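Local coordinates for hypothetical sugar ABC-transporter sugar binding protein (Arthrobacter globiformis, PDB 7BVT) that probably captures cyclic alpha-maltosyl-1,6-maltose outside the cell and delivers it to an ABC transporter for uptake, at residues T102-L106 / N107-P111; P356-L359 / P360-Q364; W318-P322 / D323-E327. All blocks are in the same frame, centred on the assembly; numbering follows the deposited sequence.

Interaction 1. Residues T102-L106 / N107-P111; sequences TLADL and NGRIP
With chi1 at -174°, Asp105 turns its carboxylate across CA from its own backbone N, and this sets OD1 opposite the backbone N of Asn107, 3.0 Å away, in an Asx turn. The N-H arrives from above the carboxylate plane, 48° out of it. The backbone N of Gln132 in strand 131-136 also bonds OD1, so the acid ties the loop to the sheet. A type II beta turn follows, with Asn107 and Gly108 at its corners; the positive phi of Gly108 is one that glycine adopts readily. Leu106 O closes the turn by accepting Arg109 N at 2.9 Å, and it also takes Ile110 N at 3.0 Å along an almost straight N-H. The same winding sets Leu106 and Ile110 side by side, with Leu106 CB 4.0 Å from Ile110 CD1. Arg109 is extended from CG to NE and reaches back past the turn, so that NE makes a weak bond of 2.9 Å to Asp105 O at the edge of the guanidinium. Its stronger partner is Asp310 of helix 306-319, which forms a salt bridge with NH1. Water 2, in the guanidinium plane, joins NH2 to Asp105 N. Water 1 links the two polar side chains, accepting from Asn107 ND2 and donating to Asp105 OD2 at 2.6 Å.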
ATOM      1  N   THR A 102     -17.944   8.303 -14.851  1.00 24.55           N
ATOM      2  CA  THR A 102     -18.400   6.908 -14.987  1.00 24.02           C
ATOM      3  C   THR A 102     -17.232   6.059 -15.483  1.00 21.89           C
ATOM      4  O   THR A 102     -16.669   6.338 -16.590  1.00 21.66           O
ATOM      5  CB  THR A 102     -19.558   6.746 -15.982  1.00 27.34           C
ATOM      6  OG1 THR A 102     -20.631   7.517 -15.458  1.00 29.06           O
ATOM      7  CG2 THR A 102     -20.011   5.318 -16.145  1.00 26.71           C
ATOM      8  N   LEU A 103     -16.875   5.037 -14.713  1.00 19.93           N
ATOM      9  CA  LEU A 103     -15.781   4.148 -15.093  1.00 17.67           C
ATOM     10  C   LEU A 103     -16.353   2.924 -15.793  1.00 18.76           C
ATOM     11  O   LEU A 103     -17.391   2.393 -15.354  1.00 21.19           O
ATOM     12  CB  LEU A 103     -14.977   3.762 -13.859  1.00 17.76           C
ATOM     13  CG  LEU A 103     -14.314   4.923 -13.124  1.00 18.31           C
ATOM     14  CD1 LEU A 103     -13.617   4.396 -11.876  1.00 18.39           C
ATOM     15  CD2 LEU A 103     -13.324   5.650 -14.030  1.00 19.51           C
ATOM     16  N   ALA A 104     -15.690   2.513 -16.848  1.00 16.84           N
ATOM     17  CA  ALA A 104     -16.029   1.283 -17.588  1.00 17.36           C
ATOM     18  C   ALA A 104     -15.800   0.050 -16.722  1.00 19.10           C
ATOM     19  O   ALA A 104     -14.839  -0.009 -15.919  1.00 19.46           O
ATOM     20  CB  ALA A 104     -15.262   1.141 -18.862  1.00 18.99           C
ATOM     21  N   ASP A 105     -16.621  -0.967 -16.952  1.00 19.36           N
ATOM     22  CA  ASP A 105     -16.386  -2.267 -16.313  1.00 18.38           C
ATOM     23  C   ASP A 105     -15.315  -3.024 -17.094  1.00 17.91           C
ATOM     24  O   ASP A 105     -15.432  -3.180 -18.357  1.00 18.42           O
ATOM     25  CB  ASP A 105     -17.712  -3.006 -16.220  1.00 18.69           C
ATOM     26  CG  ASP A 105     -17.646  -4.303 -15.439  1.00 19.06           C
ATOM     27  OD1 ASP A 105     -16.558  -4.746 -14.998  1.00 17.25           O
ATOM     28  OD2 ASP A 105     -18.768  -4.826 -15.218  1.00 20.04           O
ATOM     29  N   LEU A 106     -14.233  -3.414 -16.427  1.00 16.36           N
ATOM     30  CA  LEU A 106     -13.091  -4.092 -17.090  1.00 16.67           C
ATOM     31  C   LEU A 106     -13.395  -5.559 -17.253  1.00 18.54           C
ATOM     32  O   LEU A 106     -12.754  -6.236 -18.038  1.00 18.61           O
ATOM     33  CB  LEU A 106     -11.802  -3.832 -16.305  1.00 17.11           C
ATOM     34  CG  LEU A 106     -11.413  -2.353 -16.203  1.00 17.59           C
ATOM     35  CD1 LEU A 106     -10.259  -2.239 -15.255  1.00 18.31           C
ATOM     36  CD2 LEU A 106     -11.072  -1.763 -17.565  1.00 17.79           C
ATOM     37  N   ASN A 107     -14.385  -6.064 -16.518  1.00 18.23           N
ATOM     38  CA  ASN A 107     -14.788  -7.454 -16.755  1.00 18.39           C
ATOM     39  C   ASN A 107     -15.359  -7.577 -18.162  1.00 18.41           C
ATOM     40  O   ASN A 107     -16.108  -6.725 -18.583  1.00 20.95           O
ATOM     41  CB  ASN A 107     -15.859  -7.891 -15.779  1.00 18.40           C
ATOM     42  CG  ASN A 107     -15.326  -8.073 -14.384  1.00 19.50           C
ATOM     43  OD1 ASN A 107     -14.220  -8.579 -14.189  1.00 17.98           O
ATOM     44  ND2 ASN A 107     -16.167  -7.693 -13.416  1.00 19.49           N
ATOM     45  N   GLY A 108     -14.909  -8.603 -18.864  1.00 19.50           N
ATOM     46  CA  GLY A 108     -15.272  -8.808 -20.269  1.00 21.22           C
ATOM     47  C   GLY A 108     -14.431  -7.985 -21.224  1.00 24.18           C
ATOM     48  O   GLY A 108     -14.631  -8.129 -22.447  1.00 23.66           O
ATOM     49  N   ARG A 109     -13.514  -7.162 -20.713  1.00 20.80           N
ATOM     50  CA  ARG A 109     -12.609  -6.329 -21.574  1.00 22.23           C
ATOM     51  C   ARG A 109     -11.175  -6.824 -21.388  1.00 24.10           C
ATOM     52  O   ARG A 109     -10.460  -7.017 -22.358  1.00 31.89           O
ATOM     53  CB  ARG A 109     -12.771  -4.851 -21.228  1.00 21.86           C
ATOM     54  CG  ARG A 109     -14.181  -4.301 -21.416  1.00 25.77           C
ATOM     55  CD  ARG A 109     -14.258  -2.781 -21.403  1.00 26.44           C
ATOM     56  NE  ARG A 109     -15.636  -2.305 -21.093  1.00 27.10           N
ATOM     57  CZ  ARG A 109     -16.593  -2.157 -21.993  1.00 30.88           C
ATOM     58  NH1 ARG A 109     -16.348  -2.335 -23.274  1.00 29.71           N
ATOM     59  NH2 ARG A 109     -17.797  -1.754 -21.636  1.00 35.05           N
ATOM     60  N   ILE A 110     -10.764  -7.031 -20.172  1.00 18.67           N
ATOM     61  CA  ILE A 110      -9.466  -7.681 -19.847  1.00 17.87           C
ATOM     62  C   ILE A 110      -9.721  -9.171 -19.738  1.00 19.25           C
ATOM     63  O   ILE A 110     -10.736  -9.555 -19.140  1.00 20.37           O
ATOM     64  CB  ILE A 110      -8.885  -7.056 -18.560  1.00 16.73           C
ATOM     65  CG1 ILE A 110      -8.692  -5.550 -18.759  1.00 17.23           C
ATOM     66  CG2 ILE A 110      -7.640  -7.787 -18.118  1.00 18.43           C
ATOM     67  CD1 ILE A 110      -8.097  -4.832 -17.551  1.00 18.19           C
ATOM     68  N   PRO A 111      -8.842 -10.051 -20.229  1.00 18.69           N
ATOM     69  CA  PRO A 111      -9.127 -11.483 -20.205  1.00 21.84           C
ATOM     70  C   PRO A 111      -9.426 -11.978 -18.791  1.00 21.10           C
ATOM     71  O   PRO A 111      -8.792 -11.602 -17.799  1.00 20.39           O
ATOM     72  CB  PRO A 111      -7.844 -12.134 -20.731  1.00 22.57           C
ATOM     73  CG  PRO A 111      -7.339 -11.080 -21.679  1.00 23.76           C
ATOM     74  CD  PRO A 111      -7.576  -9.793 -20.935  1.00 21.74           C
TER
HETATM   75  O   HOH W   1     -18.873  -7.174 -14.213  1.00 22.11           O
HETATM   76  O   HOH W   2     -18.683  -0.785 -18.909  1.00 26.66           O
HETATM   77  O   HOH W   3     -17.475  -4.947 -19.675  1.00 34.24           O

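Interaction 2. Residues P356-L359 / P360-Q364; sequences PRLL and PYVEQ
Leu358 O takes two backbone N-H groups at the start of the short helix 359-363: Val362 N at 3.1 Å, and Tyr361 N through a weak, bent bond. The next carbonyl continues the helical pattern, Leu359 O accepting Glu363 N at 3.0 Å. Pro360, which has no N-H to give, fits in this first turn, and its CD lies 3.5 Å from Leu359 CB. Leu359 carries its CG on the side of CA remote from its own N (chi1 -178°), beside the extended Glu363; the two side chains cross obliquely, and Leu359 CG meets Glu363 CD at 3.9 Å. Replacing Leu359 by an alanine would probably open a gap beside Leu348 and Val351 of helix 345-354 and set the Glu363 chain free to turn. One residue earlier along the chain, Leu358 CG packs against Val362 CG2 at 4.2 Å, and both side chains also touch Tyr347. The Tyr361 side chain lies about 9 Å from a bound glucose; its OH bonds Glu261 O. Arg357 O, already bonded by Thr279 OG1, lies in the plane of the Tyr361 ring at its edge, 3.7 Å from CD2.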
ATOM      1  N   PRO A 356      17.633  -9.331  -2.977  1.00 24.50           N
ATOM      2  CA  PRO A 356      17.132 -10.393  -2.103  1.00 24.47           C
ATOM      3  C   PRO A 356      16.300  -9.848  -0.921  1.00 21.93           C
ATOM      4  O   PRO A 356      15.444 -10.583  -0.427  1.00 22.78           O
ATOM      5  CB  PRO A 356      18.410 -11.093  -1.612  1.00 27.24           C
ATOM      6  CG  PRO A 356      19.472 -10.097  -1.856  1.00 25.36           C
ATOM      7  CD  PRO A 356      19.091  -9.307  -3.088  1.00 27.80           C
ATOM      8  N   ARG A 357      16.563  -8.622  -0.495  1.00 20.57           N
ATOM      9  CA  ARG A 357      15.806  -8.034   0.662  1.00 21.61           C
ATOM     10  C   ARG A 357      14.365  -7.702   0.221  1.00 21.45           C
ATOM     11  O   ARG A 357      13.544  -7.422   1.074  1.00 20.30           O
ATOM     12  CB  ARG A 357      16.553  -6.864   1.269  1.00 21.65           C
ATOM     13  CG  ARG A 357      17.779  -7.385   2.020  1.00 23.95           C
ATOM     14  CD  ARG A 357      18.662  -6.272   2.462  1.00 24.08           C
ATOM     15  NE  ARG A 357      19.253  -5.562   1.340  1.00 28.07           N
ATOM     16  CZ  ARG A 357      20.205  -4.654   1.476  1.00 29.43           C
ATOM     17  NH1 ARG A 357      20.625  -4.312   2.679  1.00 29.32           N
ATOM     18  NH2 ARG A 357      20.727  -4.057   0.419  1.00 32.71           N
ATOM     19  N   LEU A 358      14.056  -7.763  -1.065  1.00 20.74           N
ATOM     20  CA  LEU A 358      12.650  -7.579  -1.493  1.00 19.82           C
ATOM     21  C   LEU A 358      11.870  -8.874  -1.243  1.00 18.99           C
ATOM     22  O   LEU A 358      10.633  -8.814  -1.200  1.00 18.22           O
ATOM     23  CB  LEU A 358      12.621  -7.173  -2.970  1.00 21.55           C
ATOM     24  CG  LEU A 358      11.321  -6.532  -3.439  1.00 23.06           C
ATOM     25  CD1 LEU A 358      11.122  -5.162  -2.865  1.00 23.04           C
ATOM     26  CD2 LEU A 358      11.294  -6.458  -4.959  1.00 23.19           C
ATOM     27  N   LEU A 359      12.514 -10.019  -1.020  1.00 19.70           N
ATOM     28  CA  LEU A 359      11.782 -11.297  -1.047  1.00 19.72           C
ATOM     29  C   LEU A 359      10.683 -11.300   0.026  1.00 20.17           C
ATOM     30  O   LEU A 359       9.574 -11.760  -0.212  1.00 18.61           O
ATOM     31  CB  LEU A 359      12.724 -12.508  -0.890  1.00 21.24           C
ATOM     32  CG  LEU A 359      12.030 -13.861  -0.955  1.00 26.22           C
ATOM     33  CD1 LEU A 359      11.354 -14.061  -2.295  1.00 29.22           C
ATOM     34  CD2 LEU A 359      12.985 -15.044  -0.677  1.00 27.33           C
ATOM     35  N   PRO A 360      10.912 -10.837   1.274  1.00 19.88           N
ATOM     36  CA  PRO A 360       9.843 -10.918   2.272  1.00 20.84           C
ATOM     37  C   PRO A 360       8.613 -10.140   1.791  1.00 19.27           C
ATOM     38  O   PRO A 360       7.508 -10.559   2.080  1.00 19.09           O
ATOM     39  CB  PRO A 360      10.458 -10.249   3.499  1.00 19.78           C
ATOM     40  CG  PRO A 360      11.919 -10.609   3.339  1.00 22.37           C
ATOM     41  CD  PRO A 360      12.185 -10.357   1.858  1.00 22.49           C
ATOM     42  N   TYR A 361       8.830  -9.027   1.114  1.00 17.99           N
ATOM     43  CA  TYR A 361       7.714  -8.176   0.613  1.00 17.31           C
ATOM     44  C   TYR A 361       6.930  -8.940  -0.451  1.00 18.79           C
ATOM     45  O   TYR A 361       5.688  -8.906  -0.507  1.00 17.91           O
ATOM     46  CB  TYR A 361       8.281  -6.870   0.092  1.00 16.98           C
ATOM     47  CG  TYR A 361       8.811  -5.935   1.144  1.00 16.98           C
ATOM     48  CD1 TYR A 361       7.989  -4.992   1.731  1.00 16.42           C
ATOM     49  CD2 TYR A 361      10.156  -5.937   1.500  1.00 18.87           C
ATOM     50  CE1 TYR A 361       8.441  -4.088   2.658  1.00 18.12           C
ATOM     51  CE2 TYR A 361      10.627  -5.026   2.428  1.00 18.42           C
ATOM     52  CZ  TYR A 361       9.773  -4.087   2.991  1.00 20.25           C
ATOM     53  OH  TYR A 361      10.192  -3.182   3.910  1.00 18.63           O
ATOM     54  N   VAL A 362       7.660  -9.664  -1.309  1.00 17.79           N
ATOM     55  CA  VAL A 362       7.004 -10.464  -2.371  1.00 17.28           C
ATOM     56  C   VAL A 362       6.143 -11.540  -1.720  1.00 17.44           C
ATOM     57  O   VAL A 362       5.002 -11.733  -2.133  1.00 17.50           O
ATOM     58  CB  VAL A 362       8.056 -11.031  -3.339  1.00 17.78           C
ATOM     59  CG1 VAL A 362       7.370 -11.969  -4.323  1.00 19.82           C
ATOM     60  CG2 VAL A 362       8.830  -9.912  -4.037  1.00 19.99           C
ATOM     61  N   GLU A 363       6.690 -12.237  -0.725  1.00 19.07           N
ATOM     62  CA  GLU A 363       6.015 -13.378  -0.075  1.00 20.02           C
ATOM     63  C   GLU A 363       4.780 -12.847   0.664  1.00 20.87           C
ATOM     64  O   GLU A 363       3.769 -13.529   0.684  1.00 22.87           O
ATOM     65  CB  GLU A 363       7.037 -14.083   0.824  1.00 22.54           C
ATOM     66  CG  GLU A 363       8.080 -14.812  -0.016  1.00 25.91           C
ATOM     67  CD  GLU A 363       9.076 -15.621   0.799  1.00 30.45           C
ATOM     68  OE1 GLU A 363       9.567 -16.606   0.283  1.00 39.15           O
ATOM     69  OE2 GLU A 363       9.357 -15.232   1.936  1.00 43.16           O
ATOM     70  N   GLN A 364       4.814 -11.591   1.102  1.00 17.68           N
ATOM     71  CA  GLN A 364       3.672 -11.038   1.873  1.00 18.75           C
ATOM     72  C   GLN A 364       2.493 -10.778   0.940  1.00 20.77           C
ATOM     73  O   GLN A 364       1.418 -10.477   1.467  1.00 18.72           O
ATOM     74  CB  GLN A 364       4.022  -9.716   2.556  1.00 17.78           C
ATOM     75  CG  GLN A 364       4.882  -9.941   3.798  1.00 18.31           C
ATOM     76  CD  GLN A 364       5.063  -8.677   4.617  1.00 18.72           C
ATOM     77  OE1 GLN A 364       5.005  -8.741   5.858  1.00 19.57           O
ATOM     78  NE2 GLN A 364       5.287  -7.519   3.971  1.00 16.43           N
TER

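Interaction 3. Residues W318-P322 / D323-E327; sequences WFLEP and DQVTE
Between Trp318 and Gln324 the backbone leaves helix 306-319 at Leu320, passes through Glu321 with an extended psi of 150°, and enters helix 322-332, for which Glu321 is the N-cap residue. Glu321 O begins the new helix by accepting Val325 N at 2.9 Å. The side chain of Gln324 then folds back over the joint: its bend at chi2 lays the amide flat on the Trp318 indole, the two planes only 6° apart although the side chains run at about a right angle. CG makes a CH-pi contact 3.5 Å from the centroid of the six-membered ring. NE2 lies over the five-membered part of the same face and gives a nearly straight N-H (168°) to Trp318 O at 3.0 Å. This carbonyl also accepts Glu321 N, from the opposite face of its plane, so the end of helix 306-319 is held by the linker backbone and by a side chain of the next helix. Water 4 accepts from NE2 and donates to Glu321 OE1 at 2.8 Å. One residue on from Glu321, Pro322 O is doubly held by Thr326, whose N and OG1 each approach to 2.8 Å from opposite faces. Val325, a buried residue, points toward the preceding segment, its CG2 4.4 Å from Leu320 CD2, and it also meets Val341 of helix 339-342. Trp318 further packs on Met47, Thr50 and Tyr51 of helix 38-53. With Trp318 O and water 4 both receiving hydrogens from NE2, the rotation of the Gln324 amide is defined, and NE2 lies on the indole face with both its hydrogens taken up; the joint between the helices is thus fixed by side chain as well as backbone.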
ATOM      1  N   TRP A 318      -2.513  -5.925 -22.259  1.00 17.37           N
ATOM      2  CA  TRP A 318      -1.103  -6.201 -22.648  1.00 17.35           C
ATOM      3  C   TRP A 318      -0.174  -5.909 -21.467  1.00 17.52           C
ATOM      4  O   TRP A 318       0.736  -6.710 -21.180  1.00 16.55           O
ATOM      5  CB  TRP A 318      -0.771  -5.389 -23.911  1.00 17.70           C
ATOM      6  CG  TRP A 318       0.662  -5.524 -24.293  1.00 17.32           C
ATOM      7  CD1 TRP A 318       1.207  -6.468 -25.119  1.00 18.22           C
ATOM      8  CD2 TRP A 318       1.739  -4.648 -23.896  1.00 17.59           C
ATOM      9  NE1 TRP A 318       2.571  -6.289 -25.198  1.00 20.38           N
ATOM     10  CE2 TRP A 318       2.906  -5.156 -24.513  1.00 18.39           C
ATOM     11  CE3 TRP A 318       1.855  -3.495 -23.094  1.00 17.80           C
ATOM     12  CZ2 TRP A 318       4.161  -4.622 -24.272  1.00 18.88           C
ATOM     13  CZ3 TRP A 318       3.095  -2.919 -22.923  1.00 17.38           C
ATOM     14  CH2 TRP A 318       4.220  -3.444 -23.551  1.00 16.92           C
ATOM     15  N   PHE A 319      -0.408  -4.781 -20.822  1.00 16.28           N
ATOM     16  CA  PHE A 319       0.372  -4.354 -19.647  1.00 17.98           C
ATOM     17  C   PHE A 319       0.317  -5.422 -18.550  1.00 17.27           C
ATOM     18  O   PHE A 319       1.295  -5.575 -17.817  1.00 17.60           O
ATOM     19  CB  PHE A 319      -0.120  -3.002 -19.139  1.00 17.77           C
ATOM     20  CG  PHE A 319       0.937  -2.296 -18.339  1.00 16.67           C
ATOM     21  CD1 PHE A 319       2.022  -1.691 -18.965  1.00 18.84           C
ATOM     22  CD2 PHE A 319       0.834  -2.205 -16.964  1.00 19.21           C
ATOM     23  CE1 PHE A 319       2.962  -0.999 -18.226  1.00 21.65           C
ATOM     24  CE2 PHE A 319       1.783  -1.499 -16.243  1.00 18.03           C
ATOM     25  CZ  PHE A 319       2.852  -0.911 -16.877  1.00 19.04           C
ATOM     26  N   LEU A 320      -0.778  -6.184 -18.479  1.00 15.92           N
ATOM     27  CA  LEU A 320      -0.985  -7.169 -17.374  1.00 17.05           C
ATOM     28  C   LEU A 320      -0.600  -8.590 -17.791  1.00 19.26           C
ATOM     29  O   LEU A 320      -0.833  -9.518 -17.010  1.00 18.67           O
ATOM     30  CB  LEU A 320      -2.449  -7.072 -16.931  1.00 16.85           C
ATOM     31  CG  LEU A 320      -2.752  -5.807 -16.118  1.00 17.18           C
ATOM     32  CD1 LEU A 320      -4.240  -5.634 -15.878  1.00 19.54           C
ATOM     33  CD2 LEU A 320      -1.983  -5.784 -14.787  1.00 18.09           C
ATOM     34  N   GLU A 321      -0.029  -8.791 -18.986  1.00 17.21           N
ATOM     35  CA  GLU A 321       0.489 -10.138 -19.346  1.00 17.71           C
ATOM     36  C   GLU A 321       1.741 -10.393 -18.513  1.00 17.65           C
ATOM     37  O   GLU A 321       2.484  -9.437 -18.177  1.00 18.80           O
ATOM     38  CB  GLU A 321       0.767 -10.224 -20.844  1.00 18.79           C
ATOM     39  CG  GLU A 321      -0.486 -10.055 -21.673  1.00 20.39           C
ATOM     40  CD  GLU A 321      -0.314 -10.105 -23.175  1.00 24.27           C
ATOM     41  OE1 GLU A 321       0.846 -10.200 -23.642  1.00 25.18           O
ATOM     42  OE2 GLU A 321      -1.341 -10.048 -23.867  1.00 25.65           O
ATOM     43  N   PRO A 322       2.032 -11.670 -18.186  1.00 18.33           N
ATOM     44  CA  PRO A 322       3.145 -11.979 -17.292  1.00 21.21           C
ATOM     45  C   PRO A 322       4.484 -11.374 -17.733  1.00 22.27           C
ATOM     46  O   PRO A 322       5.250 -10.877 -16.888  1.00 23.44           O
ATOM     47  CB  PRO A 322       3.198 -13.509 -17.270  1.00 22.49           C
ATOM     48  CG  PRO A 322       1.836 -13.965 -17.720  1.00 23.51           C
ATOM     49  CD  PRO A 322       1.229 -12.854 -18.559  1.00 20.23           C
ATOM     50  N   ASP A 323       4.803 -11.457 -19.028  1.00 22.07           N
ATOM     51  CA  ASP A 323       6.111 -10.930 -19.491  1.00 24.41           C
ATOM     52  C   ASP A 323       6.238  -9.445 -19.178  1.00 22.18           C
ATOM     53  O   ASP A 323       7.358  -9.013 -18.806  1.00 22.62           O
ATOM     54  CB  ASP A 323       6.328 -11.128 -20.990  1.00 24.54           C
ATOM     55  CG  ASP A 323       6.576 -12.583 -21.362  1.00 30.36           C
ATOM     56  OD1 ASP A 323       6.642 -13.442 -20.444  1.00 32.97           O
ATOM     57  OD2 ASP A 323       6.749 -12.818 -22.582  1.00 39.02           O
ATOM     58  N   GLN A 324       5.161  -8.683 -19.360  1.00 20.12           N
ATOM     59  CA  GLN A 324       5.168  -7.218 -19.078  1.00 19.98           C
ATOM     60  C   GLN A 324       5.257  -6.995 -17.570  1.00 19.87           C
ATOM     61  O   GLN A 324       6.070  -6.199 -17.125  1.00 18.34           O
ATOM     62  CB  GLN A 324       3.947  -6.535 -19.700  1.00 20.08           C
ATOM     63  CG  GLN A 324       4.152  -6.194 -21.168  1.00 20.02           C
ATOM     64  CD  GLN A 324       4.250  -7.409 -22.057  1.00 21.30           C
ATOM     65  OE1 GLN A 324       5.359  -7.855 -22.404  1.00 22.61           O
ATOM     66  NE2 GLN A 324       3.113  -8.012 -22.386  1.00 20.43           N
ATOM     67  N   VAL A 325       4.428  -7.699 -16.800  1.00 18.31           N
ATOM     68  CA  VAL A 325       4.376  -7.518 -15.336  1.00 17.59           C
ATOM     69  C   VAL A 325       5.761  -7.877 -14.750  1.00 18.20           C
ATOM     70  O   VAL A 325       6.256  -7.168 -13.862  1.00 20.97           O
ATOM     71  CB  VAL A 325       3.268  -8.413 -14.752  1.00 17.80           C
ATOM     72  CG1 VAL A 325       3.420  -8.673 -13.247  1.00 18.43           C
ATOM     73  CG2 VAL A 325       1.897  -7.872 -15.107  1.00 17.31           C
ATOM     74  N   THR A 326       6.414  -8.928 -15.258  1.00 20.08           N
ATOM     75  CA  THR A 326       7.734  -9.337 -14.724  1.00 22.47           C
ATOM     76  C   THR A 326       8.738  -8.236 -15.044  1.00 21.89           C
ATOM     77  O   THR A 326       9.440  -7.752 -14.134  1.00 22.15           O
ATOM     78  CB  THR A 326       8.185 -10.654 -15.354  1.00 23.23           C
ATOM     79  OG1 THR A 326       7.199 -11.636 -15.063  1.00 23.64           O
ATOM     80  CG2 THR A 326       9.526 -11.116 -14.823  1.00 24.36           C
ATOM     81  N   GLU A 327       8.816  -7.822 -16.299  1.00 22.00           N
ATOM     82  CA  GLU A 327       9.858  -6.811 -16.666  1.00 27.39           C
ATOM     83  C   GLU A 327       9.594  -5.484 -15.970  1.00 23.25           C
ATOM     84  O   GLU A 327      10.524  -4.897 -15.403  1.00 23.91           O
ATOM     85  CB  GLU A 327       9.970  -6.567 -18.174  1.00 32.44           C
ATOM     86  CG  GLU A 327      11.434  -6.604 -18.669  1.00 46.32           C
ATOM     87  CD  GLU A 327      12.092  -5.348 -19.252  1.00 58.84           C
ATOM     88  OE1 GLU A 327      11.384  -4.350 -19.563  1.00 59.69           O
ATOM     89  OE2 GLU A 327      13.340  -5.370 -19.418  1.00 65.29           O
TER
HETATM   90  O   HOH W   4       3.485 -11.111 -23.286  1.00 37.80           O

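Overall arrangement
Helix 306-319 connects two of the contacts: interaction 1 sends Arg109 to Asp310 on it, and interaction 3 is built where it ends. The two meet directly, Ile110 CD1 lying 4.3 Å from Leu320 CD1. Interaction 2 stands apart, its nearest atoms about 9 Å from interaction 3 and about 21 Å from interaction 1. All three are partly buried: Leu106 and Ile110 are buried beside exposed Asn107, Leu358 and Val362 beside exposed Glu363, and Val325 beside exposed Glu321. Their chemistry follows their setting: turns, charge and waters in the loop of 102-111, backbone bonds with aliphatic packing in 356-364, and an amide stacked on an indole in 318-327.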